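Local coordinates for protein arginase (RocF) (Helicobacter pylori, PDB 4G3H) that probably hydrolyses L-arginine to L-ornithine and urea, using two manganese ions bound in each subunit, at residues I112-H122 against V180-E191. Numbering follows the deposited sequence.
Sequences ILYLDAHADIH and VYFGVRSTEQSE. With MN (manganese (II) ion), chain E; MN (manganese (II) ion), chain F.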
# COMPACT_ATOMS: atom_id res chain seq x y z
N ILE A 112 5.65 -5.31 -7.54
CA ILE A 112 5.19 -4.63 -6.34
C ILE A 112 6.33 -4.21 -5.41
O ILE A 112 7.16 -5.02 -5.03
CB ILE A 112 4.24 -5.54 -5.51
CG1 ILE A 112 3.08 -6.02 -6.38
CG2 ILE A 112 3.70 -4.77 -4.31
CD1 ILE A 112 2.21 -7.05 -5.71
N LEU A 113 6.37 -2.93 -5.07
CA LEU A 113 7.39 -2.42 -4.15
C LEU A 113 6.57 -2.24 -2.88
O LEU A 113 5.66 -1.40 -2.85
CB LEU A 113 7.95 -1.08 -4.63
CG LEU A 113 8.73 -1.14 -5.95
CD1 LEU A 113 9.08 0.26 -6.43
CD2 LEU A 113 9.99 -1.98 -5.76
N TYR A 114 6.88 -3.04 -1.87
CA TYR A 114 6.13 -3.02 -0.61
C TYR A 114 7.01 -2.59 0.56
O TYR A 114 7.82 -3.37 1.05
CB TYR A 114 5.58 -4.43 -0.35
CG TYR A 114 4.31 -4.50 0.46
CD1 TYR A 114 3.07 -4.25 -0.12
CD2 TYR A 114 4.34 -4.85 1.81
CE1 TYR A 114 1.89 -4.35 0.60
CE2 TYR A 114 3.16 -4.95 2.56
CZ TYR A 114 1.93 -4.70 1.94
OH TYR A 114 0.76 -4.82 2.64
N LEU A 115 6.85 -1.34 1.00
CA LEU A 115 7.64 -0.81 2.12
C LEU A 115 6.79 -0.97 3.36
O LEU A 115 5.75 -0.31 3.49
CB LEU A 115 7.98 0.66 1.87
CG LEU A 115 9.00 0.89 0.75
CD1 LEU A 115 8.39 0.49 -0.59
CD2 LEU A 115 9.42 2.36 0.74
N ASP A 116 7.24 -1.81 4.28
CA ASP A 116 6.43 -2.11 5.46
C ASP A 116 7.25 -2.83 6.52
O ASP A 116 8.25 -3.48 6.21
CB ASP A 116 5.29 -3.03 4.98
CG ASP A 116 4.13 -3.10 5.93
OD1 ASP A 116 4.32 -3.20 7.16
OD2 ASP A 116 3.00 -3.09 5.43
N ALA A 117 6.83 -2.72 7.77
CA ALA A 117 7.51 -3.41 8.86
C ALA A 117 6.99 -4.84 8.86
O ALA A 117 7.61 -5.73 9.43
CB ALA A 117 7.20 -2.74 10.19
N HIS A 118 5.85 -5.05 8.19
CA HIS A 118 5.21 -6.37 8.12
C HIS A 118 5.10 -6.94 6.71
O HIS A 118 5.13 -6.21 5.73
CB HIS A 118 3.80 -6.30 8.73
CG HIS A 118 3.73 -5.56 10.03
ND1 HIS A 118 3.47 -4.21 10.10
CD2 HIS A 118 3.93 -5.98 11.30
CE1 HIS A 118 3.51 -3.82 11.36
NE2 HIS A 118 3.79 -4.87 12.11
N ALA A 119 4.94 -8.26 6.63
CA ALA A 119 4.81 -8.95 5.35
C ALA A 119 3.35 -8.95 4.89
O ALA A 119 3.06 -9.07 3.69
CB ALA A 119 5.32 -10.39 5.47
N ASP A 120 2.43 -8.82 5.84
CA ASP A 120 0.99 -8.79 5.54
C ASP A 120 0.51 -9.98 4.71
O ASP A 120 -0.36 -9.83 3.85
CB ASP A 120 0.61 -7.49 4.81
CG ASP A 120 0.74 -6.26 5.69
OD1 ASP A 120 0.83 -6.40 6.93
OD2 ASP A 120 0.75 -5.13 5.15
N ILE A 121 1.07 -11.16 4.96
CA ILE A 121 0.68 -12.34 4.22
C ILE A 121 -0.41 -13.12 4.96
O ILE A 121 -1.35 -13.62 4.35
CB ILE A 121 1.89 -13.27 3.97
CG1 ILE A 121 2.85 -12.59 2.99
CG2 ILE A 121 1.43 -14.61 3.44
CD1 ILE A 121 4.15 -13.34 2.76
N HIS A 122 -0.28 -13.19 6.28
CA HIS A 122 -1.25 -13.91 7.09
C HIS A 122 -1.68 -13.06 8.28
O HIS A 122 -0.85 -12.44 8.95
CB HIS A 122 -0.65 -15.23 7.60
CG HIS A 122 -0.44 -16.25 6.53
ND1 HIS A 122 0.56 -17.20 6.59
CD2 HIS A 122 -1.11 -16.49 5.37
CE1 HIS A 122 0.50 -17.97 5.52
NE2 HIS A 122 -0.51 -17.56 4.76
N VAL A 180 8.61 -7.13 -3.91
CA VAL A 180 9.84 -6.80 -3.20
C VAL A 180 9.55 -6.12 -1.87
O VAL A 180 9.00 -5.02 -1.81
CB VAL A 180 10.74 -5.89 -4.06
CG1 VAL A 180 12.08 -5.68 -3.36
CG2 VAL A 180 10.95 -6.50 -5.44
N TYR A 181 9.92 -6.80 -0.79
CA TYR A 181 9.71 -6.28 0.56
C TYR A 181 10.86 -5.40 1.02
O TYR A 181 12.03 -5.73 0.81
CB TYR A 181 9.57 -7.44 1.55
CG TYR A 181 8.22 -8.12 1.58
CD1 TYR A 181 7.05 -7.40 1.83
CD2 TYR A 181 8.13 -9.51 1.45
CE1 TYR A 181 5.82 -8.04 1.97
CE2 TYR A 181 6.91 -10.16 1.59
CZ TYR A 181 5.76 -9.43 1.85
OH TYR A 181 4.56 -10.08 2.04
N PHE A 182 10.53 -4.29 1.67
CA PHE A 182 11.54 -3.37 2.19
C PHE A 182 11.26 -3.09 3.66
O PHE A 182 10.18 -2.61 4.01
CB PHE A 182 11.50 -2.05 1.42
CG PHE A 182 11.88 -2.17 -0.04
CD1 PHE A 182 13.22 -2.09 -0.43
CD2 PHE A 182 10.90 -2.38 -1.01
CE1 PHE A 182 13.57 -2.21 -1.78
CE2 PHE A 182 11.24 -2.49 -2.35
CZ PHE A 182 12.58 -2.41 -2.74
N GLY A 183 12.24 -3.38 4.52
CA GLY A 183 12.10 -3.12 5.94
C GLY A 183 11.27 -4.09 6.77
O GLY A 183 11.02 -3.83 7.96
N VAL A 184 10.83 -5.19 6.18
CA VAL A 184 10.01 -6.17 6.90
C VAL A 184 10.78 -6.73 8.09
O VAL A 184 11.90 -7.21 7.95
CB VAL A 184 9.58 -7.32 5.97
CG1 VAL A 184 8.83 -8.38 6.76
CG2 VAL A 184 8.71 -6.78 4.85
N ARG A 185 10.17 -6.68 9.28
CA ARG A 185 10.84 -7.15 10.47
C ARG A 185 9.93 -7.76 11.53
O ARG A 185 10.40 -8.19 12.58
CB ARG A 185 11.63 -6.00 11.09
CG ARG A 185 10.82 -4.73 11.26
CD ARG A 185 11.66 -3.63 11.86
NE ARG A 185 10.89 -2.44 12.23
CZ ARG A 185 10.43 -1.53 11.37
NH1 ARG A 185 9.75 -0.49 11.84
NH2 ARG A 185 10.63 -1.66 10.06
N SER A 186 8.63 -7.78 11.27
CA SER A 186 7.68 -8.33 12.22
C SER A 186 6.75 -9.27 11.47
O SER A 186 5.85 -8.81 10.76
CB SER A 186 6.89 -7.20 12.89
OG SER A 186 5.99 -7.70 13.86
N THR A 187 6.96 -10.57 11.63
CA THR A 187 6.16 -11.56 10.92
C THR A 187 5.86 -12.82 11.74
O THR A 187 6.40 -13.03 12.83
CB THR A 187 6.90 -12.02 9.66
OG1 THR A 187 8.16 -12.60 10.04
CG2 THR A 187 7.16 -10.85 8.73
N GLU A 188 4.98 -13.66 11.20
CA GLU A 188 4.61 -14.93 11.82
C GLU A 188 5.42 -16.00 11.08
O GLU A 188 5.73 -15.83 9.90
CB GLU A 188 3.12 -15.23 11.64
CG GLU A 188 2.20 -14.19 12.24
CD GLU A 188 2.41 -14.00 13.72
OE1 GLU A 188 2.33 -15.00 14.47
OE2 GLU A 188 2.66 -12.85 14.14
N GLN A 189 5.76 -17.09 11.76
CA GLN A 189 6.52 -18.16 11.12
C GLN A 189 5.81 -18.63 9.86
O GLN A 189 6.45 -18.98 8.87
CB GLN A 189 6.69 -19.35 12.08
CG GLN A 189 7.48 -20.51 11.48
CD GLN A 189 8.85 -20.09 10.97
OE1 GLN A 189 9.66 -19.54 11.71
NE2 GLN A 189 9.11 -20.35 9.69
N SER A 190 4.48 -18.63 9.90
CA SER A 190 3.71 -19.06 8.74
C SER A 190 3.99 -18.13 7.56
O SER A 190 4.01 -18.57 6.41
CB SER A 190 2.21 -19.06 9.06
OG SER A 190 1.74 -17.75 9.37
N GLU A 191 4.19 -16.84 7.85
CA GLU A 191 4.48 -15.87 6.80
C GLU A 191 5.91 -16.09 6.30
O GLU A 191 6.18 -16.01 5.10
CB GLU A 191 4.33 -14.44 7.32
CG GLU A 191 2.91 -14.05 7.70
CD GLU A 191 2.80 -12.59 8.10
OE1 GLU A 191 3.46 -12.18 9.09
OE2 GLU A 191 2.06 -11.84 7.43
MN MN E . 1.09 -3.15 6.22
MN MN F . 2.71 -2.60 8.60
O HOH W 1 3.78 -9.58 8.92
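Y114 CD2 lies near the plane of the Y181 ring, at its edge, 3.5 Å from Y181 CE1; the ring planes stand 80° apart. A117 CB sits over one face of the R185 guanidinium, displaced toward the rim, and touches one face of the H118 imidazole in the same off-centre way. S186 O approaches the H118 edge. I121 CG2 lies over the centre of one H122 face, while S190 OG meets H122 ND1 at that ring's edge, 3.1 Å away in a hydrogen bond. H122 NE2 bonds R143 O; H118 NE2 and R185 NH1 bond E250 OE2 and O. Parallel bridges L113–V180, Y114–Y181 and L115–F182 identify neighbouring strands of the arginase α/β sheet. Past strand 110-115, D116 CG anti to the backbone N (chi1 -162°) puts the carboxylate between two manganese ions: OD1 and H118 ND1 bind one with D234 and D236, OD2 and D120 OD2 the other with D234. A117 O accepts from R185 N at 2.7 Å, above the carbonyl plane, and from S186 N. E191 OE2 is met on its anti side, tilted from the carboxylate plane, by I121 N at 2.7 Å and H122 N at 2.9 Å, the latter nearly straight (175°). A water accepts from A119 N and donates to S186 O and E191 OE1.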